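Side-chain contacts in OBG-type G domain-containing protein (Pyrococcus horikoshii, PDB 2E87), which is of unknown function but binds GDP through an Obg-type G domain and is probably a GTP-binding protein of the NOG1 family: residues V11-A14 and D15-I18; L44-E47 and L48-R51; R117-D121 and P122-A126; S230-N233 and E234-Q238; H269-E272 and E273-E277. All coordinates share one frame; numbering follows the deposited sequence.

Along the chain the five local contacts come in series, none enclosing another. Interactions 1, 2 and 3 belong to the N-terminal helical bundle: the first starts helix 14-30, the second runs along helix 38-67 and the third starts helix 122-142. Interactions 2 and 3 have centres 12 Å apart and touch, Glu46 packing on Ile125, whereas the centre of interaction 1 lies 21 Å from that of interaction 2. Interactions 4 and 5 sit in the G domain, centres 15 Å apart, joined by a probable hydrogen bond between Ser230 and Glu273. With 75 Å between the centres of interactions 3 and 5, the set spans an elongated two-domain molecule, GDP lying in the G domain.

Interaction 1 of 5, residues V11-A14 and D15-I18; sequences VLTA and DELI
Thr13 and Glu16 hold each other in a capping box at the start of helix 14-30. The backbone N of Thr13 gives a nearly straight bond (169°) to Glu16 OE1 at 2.8 Å, reaching that oxygen from above the carboxylate plane. The return bond, Glu16 N to Thr13 OG1 at 3.3 Å, is weak; OG1 is set for it by chi1 of 66°, which tucks the hydroxyl between its own backbone N and carbonyl carbon. Water 1 accepts from Asp15 N at 3.1 Å and makes a weak hydrogen bond with the same hydroxyl. Behind the cap, Leu17 N bonds to Thr13 O and Ile18 N to Ala14 O, the first helical turns. Apolar packing is slight: Leu12 CD1 meets Leu17 CD2 at 4.3 Å, while Leu12 CD2 rests beside Glu16 OE1. Around this helix start, Val11 leans on helix 144-156, Leu17 on helix 38-67, and Ile18 on helix 122-142; Asp144 accepts from Ala14 N.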
loop_
_atom_site.group_PDB
_atom_site.type_symbol
_atom_site.label_atom_id
_atom_site.label_comp_id
_atom_site.label_asym_id
_atom_site.label_seq_id
_atom_site.Cartn_x
_atom_site.Cartn_y
_atom_site.Cartn_z
ATOM N N VAL A 11 -15.187 -7.318 -5.656
ATOM C CA VAL A 11 -16.252 -6.452 -6.142
ATOM C C VAL A 11 -17.065 -7.168 -7.209
ATOM O O VAL A 11 -16.510 -7.649 -8.191
ATOM C CB VAL A 11 -15.675 -5.170 -6.768
ATOM C CG1 VAL A 11 -16.770 -4.364 -7.383
ATOM C CG2 VAL A 11 -14.951 -4.358 -5.721
ATOM N N LEU A 12 -18.373 -7.251 -7.008
ATOM C CA LEU A 12 -19.248 -7.882 -7.988
ATOM C C LEU A 12 -19.380 -6.998 -9.239
ATOM O O LEU A 12 -19.330 -5.778 -9.143
ATOM C CB LEU A 12 -20.637 -8.111 -7.391
ATOM C CG LEU A 12 -20.814 -9.190 -6.315
ATOM C CD1 LEU A 12 -22.304 -9.539 -6.193
ATOM C CD2 LEU A 12 -20.049 -10.439 -6.686
ATOM N N THR A 13 -19.532 -7.607 -10.410
ATOM C CA THR A 13 -19.701 -6.825 -11.639
ATOM C C THR A 13 -21.140 -6.305 -11.703
ATOM O O THR A 13 -22.023 -6.798 -10.991
ATOM C CB THR A 13 -19.426 -7.667 -12.925
ATOM O OG1 THR A 13 -20.413 -8.699 -13.057
ATOM C CG2 THR A 13 -18.054 -8.306 -12.860
ATOM N N ALA A 14 -21.379 -5.304 -12.545
ATOM C CA ALA A 14 -22.725 -4.755 -12.665
ATOM C C ALA A 14 -23.755 -5.887 -12.879
ATOM O O ALA A 14 -24.780 -5.939 -12.203
ATOM C CB ALA A 14 -22.779 -3.748 -13.812
ATOM N N ASP A 15 -23.471 -6.796 -13.802
ATOM C CA ASP A 15 -24.384 -7.902 -14.071
ATOM C C ASP A 15 -24.631 -8.810 -12.872
ATOM O O ASP A 15 -25.773 -9.197 -12.598
ATOM C CB ASP A 15 -23.876 -8.761 -15.227
ATOM C CG ASP A 15 -23.910 -8.035 -16.553
ATOM O OD1 ASP A 15 -24.775 -7.143 -16.721
ATOM O OD2 ASP A 15 -23.081 -8.374 -17.429
ATOM N N GLU A 16 -23.564 -9.152 -12.159
ATOM C CA GLU A 16 -23.701 -10.029 -10.997
ATOM C C GLU A 16 -24.528 -9.346 -9.919
ATOM O O GLU A 16 -25.307 -9.996 -9.237
ATOM C CB GLU A 16 -22.316 -10.420 -10.435
ATOM C CG GLU A 16 -21.389 -11.055 -11.464
ATOM C CD GLU A 16 -19.940 -11.222 -10.977
ATOM O OE1 GLU A 16 -19.449 -10.371 -10.196
ATOM O OE2 GLU A 16 -19.281 -12.205 -11.401
ATOM N N LEU A 17 -24.371 -8.033 -9.771
ATOM C CA LEU A 17 -25.124 -7.315 -8.747
ATOM C C LEU A 17 -26.581 -7.246 -9.159
ATOM O O LEU A 17 -27.484 -7.399 -8.341
ATOM C CB LEU A 17 -24.593 -5.896 -8.563
ATOM C CG LEU A 17 -24.181 -5.445 -7.158
ATOM C CD1 LEU A 17 -24.440 -3.943 -7.045
ATOM C CD2 LEU A 17 -24.964 -6.187 -6.087
ATOM N N ILE A 18 -26.804 -7.005 -10.444
ATOM C CA ILE A 18 -28.157 -6.923 -10.967
ATOM C C ILE A 18 -28.862 -8.248 -10.716
ATOM O O ILE A 18 -29.944 -8.289 -10.137
ATOM C CB ILE A 18 -28.149 -6.637 -12.481
ATOM C CG1 ILE A 18 -27.680 -5.205 -12.733
ATOM C CG2 ILE A 18 -29.536 -6.855 -13.064
ATOM C CD1 ILE A 18 -27.421 -4.901 -14.211
HETATM O O HOH W 1 -21.042 -6.611 -15.687
#

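Interaction 2 of 5, residues L44-E47 and L48-R51; sequences LREE and LRVR
Arg49 lays its side chain across that of Glu46, one turn earlier on helix 38-67. Its NH1 comes 3.2 Å from Glu46 OE1, a salt bridge whose hydrogen bond is weak and bent, at 127°. The carboxylate and guanidinium planes are turned 62° apart, so the two groups do not pair flat. Glu46 gets there by folding back at chi2 (-69°), while Arg49 stays extended from CG to NE, its CD also lying near OE1. The position of OE1 is less sure than the rest, and its stronger partner is Arg129 of helix 122-142. Arg49 NH1 also rests 3.8 Å from Arg45 CB, on the aliphatic root of a side chain whose NE goes instead to Ala29 O.

Glu47 and Arg51, four residues apart, run side by side and point the same way. Their ion pair, Glu47 OE1 to Arg51 NH2 at 3.6 Å, is long, with the planes steeply turned against each other. Beneath both pairs the backbone bonds continue: Arg49 N bonds to Arg45 O at 2.8 Å and Val50 N to Glu46 O at 2.9 Å. Val50 turns to Phe132 and Val113 on the neighbouring helices.

The i to i+3 and i to i+4 ion pairs are loose and probably add little to the backbone bonds; if OE1 is placed correctly, Glu46 probably links helix 38-67 electrostatically to helix 122-142 through Arg129.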
loop_
_atom_site.group_PDB
_atom_site.type_symbol
_atom_site.label_atom_id
_atom_site.label_comp_id
_atom_site.label_asym_id
_atom_site.label_seq_id
_atom_site.Cartn_x
_atom_site.Cartn_y
_atom_site.Cartn_z
ATOM N N LEU A 44 -48.238 -3.650 -2.971
ATOM C CA LEU A 44 -47.346 -3.878 -1.835
ATOM C C LEU A 44 -46.220 -4.820 -2.226
ATOM O O LEU A 44 -45.181 -4.859 -1.578
ATOM C CB LEU A 44 -48.097 -4.493 -0.651
ATOM C CG LEU A 44 -49.278 -3.724 -0.056
ATOM C CD1 LEU A 44 -49.858 -4.520 1.105
ATOM C CD2 LEU A 44 -48.821 -2.353 0.410
ATOM N N ARG A 45 -46.436 -5.604 -3.269
ATOM C CA ARG A 45 -45.411 -6.529 -3.716
ATOM C C ARG A 45 -44.374 -5.753 -4.504
ATOM O O ARG A 45 -43.173 -5.937 -4.314
ATOM C CB ARG A 45 -46.001 -7.637 -4.607
ATOM C CG ARG A 45 -46.444 -8.867 -3.854
ATOM C CD ARG A 45 -46.445 -10.114 -4.727
ATOM N NE ARG A 45 -46.960 -11.268 -3.991
ATOM C CZ ARG A 45 -48.253 -11.553 -3.864
ATOM N NH1 ARG A 45 -49.165 -10.774 -4.433
ATOM N NH2 ARG A 45 -48.636 -12.606 -3.153
ATOM N N GLU A 46 -44.863 -4.894 -5.395
ATOM C CA GLU A 46 -44.009 -4.080 -6.234
ATOM C C GLU A 46 -43.162 -3.163 -5.360
ATOM O O GLU A 46 -41.989 -2.939 -5.646
ATOM C CB GLU A 46 -44.870 -3.294 -7.213
ATOM C CG GLU A 46 -45.668 -4.202 -8.136
ATOM C CD GLU A 46 -44.797 -4.944 -9.140
ATOM O OE1 GLU A 46 -43.639 -5.256 -8.820
ATOM O OE2 GLU A 46 -45.277 -5.238 -10.251
ATOM N N GLU A 47 -43.759 -2.649 -4.289
ATOM C CA GLU A 47 -43.033 -1.799 -3.349
ATOM C C GLU A 47 -41.939 -2.624 -2.681
ATOM O O GLU A 47 -40.814 -2.148 -2.497
ATOM C CB GLU A 47 -43.964 -1.260 -2.263
ATOM C CG GLU A 47 -44.778 -0.073 -2.686
ATOM C CD GLU A 47 -45.831 0.303 -1.661
ATOM O OE1 GLU A 47 -45.488 0.458 -0.462
ATOM O OE2 GLU A 47 -47.000 0.447 -2.065
ATOM N N LEU A 48 -42.272 -3.860 -2.315
ATOM C CA LEU A 48 -41.305 -4.728 -1.669
ATOM C C LEU A 48 -40.154 -4.988 -2.625
ATOM O O LEU A 48 -39.000 -4.966 -2.224
ATOM C CB LEU A 48 -41.947 -6.056 -1.254
ATOM C CG LEU A 48 -40.985 -7.102 -0.677
ATOM C CD1 LEU A 48 -40.318 -6.595 0.606
ATOM C CD2 LEU A 48 -41.748 -8.371 -0.402
ATOM N N ARG A 49 -40.469 -5.236 -3.894
ATOM C CA ARG A 49 -39.429 -5.493 -4.875
ATOM C C ARG A 49 -38.508 -4.289 -4.998
ATOM O O ARG A 49 -37.282 -4.435 -4.978
ATOM C CB ARG A 49 -40.024 -5.791 -6.245
ATOM C CG ARG A 49 -40.703 -7.127 -6.376
ATOM C CD ARG A 49 -40.928 -7.443 -7.854
ATOM N NE ARG A 49 -41.494 -8.773 -8.062
ATOM C CZ ARG A 49 -42.770 -9.078 -7.871
ATOM N NH1 ARG A 49 -43.620 -8.142 -7.477
ATOM N NH2 ARG A 49 -43.191 -10.324 -8.048
ATOM N N VAL A 50 -39.091 -3.099 -5.123
ATOM C CA VAL A 50 -38.283 -1.894 -5.256
ATOM C C VAL A 50 -37.337 -1.708 -4.074
ATOM O O VAL A 50 -36.190 -1.308 -4.250
ATOM C CB VAL A 50 -39.171 -0.649 -5.413
ATOM C CG1 VAL A 50 -38.346 0.607 -5.227
ATOM C CG2 VAL A 50 -39.805 -0.652 -6.783
ATOM N N ARG A 51 -37.803 -2.024 -2.871
ATOM C CA ARG A 51 -36.968 -1.876 -1.686
ATOM C C ARG A 51 -35.891 -2.936 -1.587
ATOM O O ARG A 51 -34.782 -2.654 -1.144
ATOM C CB ARG A 51 -37.809 -1.922 -0.405
ATOM C CG ARG A 51 -38.817 -0.813 -0.269
ATOM C CD ARG A 51 -39.052 -0.509 1.198
ATOM N NE ARG A 51 -40.214 0.349 1.400
ATOM C CZ ARG A 51 -41.473 -0.085 1.377
ATOM N NH1 ARG A 51 -41.729 -1.374 1.165
ATOM N NH2 ARG A 51 -42.472 0.770 1.568
#

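Interaction 3 of 5, residues R117-D121 and P122-A126; sequences RYSND and PNEIA
The N-terminal cap of helix 122-142 is built here, and an ST turn leads into it. Ser119 OG accepts from Asp121 N at 3.3 Å and is modelled as donating to Glu124 OE1 at 2.4 Å, so short that the exact geometry is doubtful. The glutamate runs extended beyond CG from the first turn back to the loop. Ser119 chi1 of -176°, with OG anti to the backbone N, turns the hydroxyl toward both partners, and Ile125 CG1 lies 3.9 Å from the same oxygen.

Asp121 is the N-cap residue. Its OD1 takes a weak, bent bond (125°) from Asn123 N at 3.0 Å and also touches Asn123 CB at 3.0 Å; the carboxylate stands 79° from the Asn123 amide. Ile125 N closes the first turn onto Asp121 O at 2.8 Å. Nearby, Arg43 of helix 38-67 makes weak bonds to Ser119 O and Asn120 OD1. An Asp N-cap followed by proline at N1 is a classic helix start, here entering a long bundle helix after the short loop from helix 88-117.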
loop_
_atom_site.group_PDB
_atom_site.type_symbol
_atom_site.label_atom_id
_atom_site.label_comp_id
_atom_site.label_asym_id
_atom_site.label_seq_id
_atom_site.Cartn_x
_atom_site.Cartn_y
_atom_site.Cartn_z
ATOM N N ARG A 117 -46.745 3.594 -4.255
ATOM C CA ARG A 117 -47.585 3.652 -3.073
ATOM C C ARG A 117 -48.793 4.541 -3.322
ATOM O O ARG A 117 -49.890 4.268 -2.841
ATOM C CB ARG A 117 -46.799 4.219 -1.888
ATOM C CG ARG A 117 -47.664 4.520 -0.673
ATOM C CD ARG A 117 -47.014 5.535 0.253
ATOM N NE ARG A 117 -47.869 5.853 1.396
ATOM C CZ ARG A 117 -47.635 6.841 2.255
ATOM N NH1 ARG A 117 -46.567 7.616 2.102
ATOM N NH2 ARG A 117 -48.466 7.051 3.268
ATOM N N TYR A 118 -48.585 5.589 -4.108
ATOM C CA TYR A 118 -49.626 6.565 -4.381
ATOM C C TYR A 118 -50.471 6.328 -5.649
ATOM O O TYR A 118 -51.297 7.163 -6.023
ATOM C CB TYR A 118 -48.957 7.947 -4.413
ATOM C CG TYR A 118 -49.901 9.089 -4.221
ATOM C CD1 TYR A 118 -50.519 9.303 -2.988
ATOM C CD2 TYR A 118 -50.240 9.918 -5.293
ATOM C CE1 TYR A 118 -51.468 10.317 -2.829
ATOM C CE2 TYR A 118 -51.189 10.933 -5.150
ATOM C CZ TYR A 118 -51.801 11.126 -3.919
ATOM O OH TYR A 118 -52.763 12.101 -3.791
ATOM N N SER A 119 -50.289 5.184 -6.298
ATOM C CA SER A 119 -51.032 4.881 -7.526
ATOM C C SER A 119 -52.195 3.906 -7.329
ATOM O O SER A 119 -52.282 3.227 -6.303
ATOM C CB SER A 119 -50.079 4.308 -8.573
ATOM O OG SER A 119 -50.742 4.096 -9.803
ATOM N N ASN A 120 -53.087 3.846 -8.316
ATOM C CA ASN A 120 -54.238 2.937 -8.273
ATOM C C ASN A 120 -54.467 2.295 -9.633
ATOM O O ASN A 120 -55.449 1.576 -9.827
ATOM C CB ASN A 120 -55.521 3.670 -7.867
ATOM C CG ASN A 120 -55.492 4.151 -6.435
ATOM O OD1 ASN A 120 -55.297 3.366 -5.502
ATOM N ND2 ASN A 120 -55.693 5.451 -6.250
ATOM N N ASP A 121 -53.561 2.564 -10.568
ATOM C CA ASP A 121 -53.651 2.020 -11.915
ATOM C C ASP A 121 -52.670 0.854 -12.046
ATOM O O ASP A 121 -51.475 1.060 -12.257
ATOM C CB ASP A 121 -53.312 3.113 -12.935
ATOM C CG ASP A 121 -53.497 2.658 -14.375
ATOM O OD1 ASP A 121 -53.444 1.438 -14.629
ATOM O OD2 ASP A 121 -53.676 3.520 -15.264
ATOM N N PRO A 122 -53.164 -0.389 -11.921
ATOM C CA PRO A 122 -52.328 -1.588 -12.025
ATOM C C PRO A 122 -51.307 -1.471 -13.143
ATOM O O PRO A 122 -50.157 -1.849 -12.976
ATOM C CB PRO A 122 -53.345 -2.690 -12.281
ATOM C CG PRO A 122 -54.498 -2.247 -11.456
ATOM C CD PRO A 122 -54.583 -0.760 -11.768
ATOM N N ASN A 123 -51.738 -0.948 -14.283
ATOM C CA ASN A 123 -50.850 -0.759 -15.430
ATOM C C ASN A 123 -49.637 0.065 -15.016
ATOM O O ASN A 123 -48.491 -0.296 -15.292
ATOM C CB ASN A 123 -51.571 -0.003 -16.545
ATOM C CG ASN A 123 -52.258 -0.914 -17.526
ATOM O OD1 ASN A 123 -51.610 -1.656 -18.265
ATOM N ND2 ASN A 123 -53.581 -0.855 -17.551
ATOM N N GLU A 124 -49.916 1.186 -14.360
ATOM C CA GLU A 124 -48.892 2.108 -13.902
ATOM C C GLU A 124 -48.040 1.505 -12.801
ATOM O O GLU A 124 -46.821 1.610 -12.829
ATOM C CB GLU A 124 -49.544 3.386 -13.397
ATOM C CG GLU A 124 -48.571 4.474 -13.073
ATOM C CD GLU A 124 -49.266 5.687 -12.530
ATOM O OE1 GLU A 124 -49.789 5.615 -11.398
ATOM O OE2 GLU A 124 -49.297 6.708 -13.242
ATOM N N ILE A 125 -48.688 0.887 -11.824
ATOM C CA ILE A 125 -47.964 0.262 -10.731
ATOM C C ILE A 125 -46.887 -0.653 -11.300
ATOM O O ILE A 125 -45.727 -0.603 -10.895
ATOM C CB ILE A 125 -48.922 -0.545 -9.855
ATOM C CG1 ILE A 125 -49.701 0.429 -8.968
ATOM C CG2 ILE A 125 -48.161 -1.608 -9.060
ATOM C CD1 ILE A 125 -50.862 -0.190 -8.216
ATOM N N ALA A 126 -47.278 -1.474 -12.261
ATOM C CA ALA A 126 -46.353 -2.395 -12.887
ATOM C C ALA A 126 -45.256 -1.647 -13.628
ATOM O O ALA A 126 -44.070 -1.903 -13.413
ATOM C CB ALA A 126 -47.101 -3.306 -13.847
#

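Interaction 4 of 5, residues S230-N233 and E234-Q238; sequences SERN and EIEKQ
Glu236 OE2 is where Arg232 and Asn233 converge at the start of helix 234-241. Asn233 N donates to it in a weak but fairly straight bond, 3.3 Å and 159°. Arg232 crosses the glutamate at about a right angle: its CD comes unusually close to OE2, 2.9 Å, a tight contact that may reflect model error, and its NH1 makes a long ion pair with OE2 at 3.7 Å. The oxygen lies at the edge of the guanidinium, in its plane, while the carboxylate plane stands 90° to that of the guanidinium.

Glu236 reaches back because chi1 of 43° sets CG between its own backbone N and carbonyl carbon; the chain then extends, and CG passes 3.5 Å from Asn233 CB. On the backbone, Lys237 N bonds to Asn233 O at 3.0 Å, closing the first turn. The Lys237 side chain runs extended past that carbonyl, and its NZ forms a weak salt bridge with Glu234 OE2 at 3.5 Å.

Further out, Arg232 NH2 is held by Gly223 O, which anchors the guanidinium more firmly than the glutamate does. Phe199 touches both Ile235 and Glu236, and Ser230 OG probably bonds to Glu273 OE2 of helix 264-277.

At this surface the acceptor oxygen probably gains electrostatically from the helix start and from Arg232, but its bonds are weak or long, which implies a modest grip on the first turn.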
loop_
_atom_site.group_PDB
_atom_site.type_symbol
_atom_site.label_atom_id
_atom_site.label_comp_id
_atom_site.label_asym_id
_atom_site.label_seq_id
_atom_site.Cartn_x
_atom_site.Cartn_y
_atom_site.Cartn_z
ATOM N N SER A 230 18.260 8.285 -12.435
ATOM C CA SER A 230 17.972 9.096 -13.619
ATOM C C SER A 230 17.603 8.265 -14.844
ATOM O O SER A 230 16.692 8.618 -15.589
ATOM C CB SER A 230 19.177 9.968 -13.954
ATOM O OG SER A 230 19.470 10.838 -12.880
ATOM N N GLU A 231 18.321 7.170 -15.054
ATOM C CA GLU A 231 18.065 6.285 -16.190
ATOM C C GLU A 231 16.781 5.479 -15.984
ATOM O O GLU A 231 16.679 4.339 -16.451
ATOM C CB GLU A 231 19.244 5.321 -16.359
ATOM C CG GLU A 231 20.509 5.951 -16.932
ATOM C CD GLU A 231 20.699 5.630 -18.409
ATOM O OE1 GLU A 231 20.995 4.456 -18.731
ATOM O OE2 GLU A 231 20.544 6.546 -19.245
ATOM N N ARG A 232 15.799 6.077 -15.306
ATOM C CA ARG A 232 14.544 5.389 -14.995
ATOM C C ARG A 232 13.247 6.105 -15.387
ATOM O O ARG A 232 13.198 7.336 -15.465
ATOM C CB ARG A 232 14.490 5.112 -13.491
ATOM C CG ARG A 232 15.635 4.286 -12.927
ATOM C CD ARG A 232 15.245 2.828 -12.859
ATOM N NE ARG A 232 15.836 2.167 -11.708
ATOM C CZ ARG A 232 15.440 0.991 -11.236
ATOM N NH1 ARG A 232 14.441 0.338 -11.819
ATOM N NH2 ARG A 232 16.044 0.469 -10.178
ATOM N N ASN A 233 12.200 5.307 -15.608
ATOM C CA ASN A 233 10.862 5.809 -15.943
ATOM C C ASN A 233 10.416 6.647 -14.760
ATOM O O ASN A 233 10.887 6.431 -13.643
ATOM C CB ASN A 233 9.870 4.658 -16.090
ATOM C CG ASN A 233 10.307 3.640 -17.108
ATOM O OD1 ASN A 233 11.459 3.200 -17.110
ATOM N ND2 ASN A 233 9.386 3.245 -17.979
ATOM N N GLU A 234 9.505 7.587 -14.986
ATOM C CA GLU A 234 9.040 8.421 -13.887
ATOM C C GLU A 234 8.270 7.601 -12.852
ATOM O O GLU A 234 8.192 7.981 -11.677
ATOM C CB GLU A 234 8.174 9.574 -14.407
ATOM C CG GLU A 234 8.980 10.726 -15.000
ATOM C CD GLU A 234 9.799 11.475 -13.953
ATOM O OE1 GLU A 234 9.201 12.179 -13.111
ATOM O OE2 GLU A 234 11.045 11.360 -13.970
ATOM N N ILE A 235 7.728 6.467 -13.280
ATOM C CA ILE A 235 6.975 5.606 -12.386
ATOM C C ILE A 235 7.894 4.772 -11.471
ATOM O O ILE A 235 7.769 4.825 -10.245
ATOM C CB ILE A 235 6.035 4.681 -13.186
ATOM C CG1 ILE A 235 5.157 3.879 -12.227
ATOM C CG2 ILE A 235 6.844 3.774 -14.107
ATOM C CD1 ILE A 235 4.356 2.782 -12.908
ATOM N N GLU A 236 8.819 4.012 -12.053
ATOM C CA GLU A 236 9.717 3.203 -11.240
ATOM C C GLU A 236 10.534 4.131 -10.369
ATOM O O GLU A 236 11.002 3.761 -9.303
ATOM C CB GLU A 236 10.616 2.333 -12.119
ATOM C CG GLU A 236 11.191 3.034 -13.310
ATOM C CD GLU A 236 11.803 2.063 -14.293
ATOM O OE1 GLU A 236 11.087 1.135 -14.734
ATOM O OE2 GLU A 236 12.996 2.227 -14.630
ATOM N N LYS A 237 10.672 5.360 -10.825
ATOM C CA LYS A 237 11.400 6.370 -10.087
ATOM C C LYS A 237 10.576 6.719 -8.836
ATOM O O LYS A 237 11.125 6.910 -7.741
ATOM C CB LYS A 237 11.555 7.590 -10.983
ATOM C CG LYS A 237 12.700 8.521 -10.693
ATOM C CD LYS A 237 12.941 9.347 -11.961
ATOM C CE LYS A 237 14.154 10.260 -11.872
ATOM N NZ LYS A 237 14.387 10.964 -13.179
ATOM N N GLN A 238 9.258 6.806 -9.006
ATOM C CA GLN A 238 8.371 7.126 -7.897
ATOM C C GLN A 238 8.399 5.962 -6.893
ATOM O O GLN A 238 8.352 6.180 -5.685
ATOM C CB GLN A 238 6.941 7.346 -8.407
ATOM C CG GLN A 238 5.956 7.955 -7.391
ATOM C CD GLN A 238 4.486 7.758 -7.791
ATOM O OE1 GLN A 238 4.194 7.304 -8.898
ATOM N NE2 GLN A 238 3.560 8.102 -6.890
#

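Interaction 5 of 5, residues H269-E272 and E273-E277; sequences HLFE and EVHGE
Phe271 and His275, one turn apart on helix 264-277, form an offset stack with ring centroids 5.0 Å apart and planes at 18°. The side chains lie alongside and point the same way, both with CG anti to the backbone N (chi1 162° for Phe271). Phe271 CZ sits over one face of the imidazole, 3.8 Å from His275 CG, and His275 CB makes a CH-pi contact over a face of the phenyl ring, 4.1 Å from its centroid.

The apolar part adds Leu270 CG against Val274 CG2 at 4.3 Å. Among the backbone bonds, His275 N to Phe271 O is short at 2.7 Å, and Gly276 N to Glu272 O is longer at 3.1 Å. Outside the pair, Phe271 meets Tyr252 and His275 meets Phe283, both edge-to-face, while Glu273 OE1 bonds to Ile229 N.

Dispersion and CH-pi contacts thus carry this pair, and through Tyr252 and Phe283 the aromatic packing links the helix of the beta-alpha-beta unit to both its strands.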
loop_
_atom_site.group_PDB
_atom_site.type_symbol
_atom_site.label_atom_id
_atom_site.label_comp_id
_atom_site.label_asym_id
_atom_site.label_seq_id
_atom_site.Cartn_x
_atom_site.Cartn_y
_atom_site.Cartn_z
ATOM N N HIS A 269 29.701 8.054 -8.268
ATOM C CA HIS A 269 28.636 8.753 -8.970
ATOM C C HIS A 269 27.297 8.328 -8.415
ATOM O O HIS A 269 26.431 9.165 -8.165
ATOM C CB HIS A 269 28.692 8.475 -10.469
ATOM C CG HIS A 269 29.848 9.130 -11.152
ATOM N ND1 HIS A 269 30.262 8.776 -12.419
ATOM C CD2 HIS A 269 30.670 10.128 -10.749
ATOM C CE1 HIS A 269 31.292 9.529 -12.766
ATOM N NE2 HIS A 269 31.559 10.356 -11.770
ATOM N N LEU A 270 27.136 7.026 -8.203
ATOM C CA LEU A 270 25.884 6.504 -7.686
ATOM C C LEU A 270 25.627 7.046 -6.294
ATOM O O LEU A 270 24.513 7.463 -5.984
ATOM C CB LEU A 270 25.894 4.973 -7.647
ATOM C CG LEU A 270 24.524 4.370 -7.324
ATOM C CD1 LEU A 270 23.530 4.757 -8.408
ATOM C CD2 LEU A 270 24.637 2.860 -7.220
ATOM N N PHE A 271 26.655 7.045 -5.454
ATOM C CA PHE A 271 26.482 7.558 -4.108
ATOM C C PHE A 271 25.946 8.994 -4.149
ATOM O O PHE A 271 25.037 9.351 -3.404
ATOM C CB PHE A 271 27.806 7.546 -3.353
ATOM C CG PHE A 271 27.803 8.425 -2.148
ATOM C CD1 PHE A 271 27.217 8.002 -0.962
ATOM C CD2 PHE A 271 28.307 9.715 -2.220
ATOM C CE1 PHE A 271 27.130 8.858 0.134
ATOM C CE2 PHE A 271 28.221 10.581 -1.124
ATOM C CZ PHE A 271 27.630 10.147 0.052
ATOM N N GLU A 272 26.513 9.816 -5.024
ATOM C CA GLU A 272 26.099 11.210 -5.124
ATOM C C GLU A 272 24.655 11.357 -5.614
ATOM O O GLU A 272 23.915 12.219 -5.148
ATOM C CB GLU A 272 27.061 11.984 -6.030
ATOM C CG GLU A 272 28.508 11.822 -5.608
ATOM C CD GLU A 272 29.480 12.603 -6.472
ATOM O OE1 GLU A 272 29.447 12.443 -7.720
ATOM O OE2 GLU A 272 30.287 13.367 -5.889
ATOM N N GLU A 273 24.256 10.516 -6.556
ATOM C CA GLU A 273 22.896 10.562 -7.055
ATOM C C GLU A 273 21.922 10.111 -5.955
ATOM O O GLU A 273 20.855 10.688 -5.793
ATOM C CB GLU A 273 22.751 9.658 -8.271
ATOM C CG GLU A 273 21.569 10.028 -9.126
ATOM C CD GLU A 273 21.142 8.904 -10.026
ATOM O OE1 GLU A 273 20.546 7.941 -9.511
ATOM O OE2 GLU A 273 21.409 8.973 -11.243
ATOM N N VAL A 274 22.293 9.087 -5.193
ATOM C CA VAL A 274 21.431 8.591 -4.124
ATOM C C VAL A 274 21.419 9.540 -2.932
ATOM O O VAL A 274 20.376 9.761 -2.309
ATOM C CB VAL A 274 21.877 7.172 -3.668
ATOM C CG1 VAL A 274 21.130 6.740 -2.415
ATOM C CG2 VAL A 274 21.615 6.175 -4.781
ATOM N N HIS A 275 22.583 10.101 -2.618
ATOM C CA HIS A 275 22.730 11.029 -1.495
ATOM C C HIS A 275 21.892 12.281 -1.717
ATOM O O HIS A 275 21.427 12.927 -0.756
ATOM C CB HIS A 275 24.195 11.450 -1.340
ATOM C CG HIS A 275 24.473 12.203 -0.079
ATOM N ND1 HIS A 275 25.267 13.328 -0.042
ATOM C CD2 HIS A 275 24.074 11.981 1.196
ATOM C CE1 HIS A 275 25.346 13.767 1.202
ATOM N NE2 HIS A 275 24.630 12.968 1.972
ATOM N N GLY A 276 21.719 12.614 -2.994
ATOM C CA GLY A 276 20.952 13.780 -3.380
ATOM C C GLY A 276 19.458 13.538 -3.413
ATOM O O GLY A 276 18.689 14.444 -3.142
ATOM N N GLU A 277 19.037 12.324 -3.742
ATOM C CA GLU A 277 17.617 12.010 -3.797
ATOM C C GLU A 277 17.007 11.888 -2.408
ATOM O O GLU A 277 15.808 12.007 -2.257
ATOM C CB GLU A 277 17.390 10.706 -4.561
ATOM C CG GLU A 277 17.653 10.819 -6.042
ATOM C CD GLU A 277 16.591 11.636 -6.756
ATOM O OE1 GLU A 277 16.254 12.740 -6.278
ATOM O OE2 GLU A 277 16.094 11.173 -7.803
#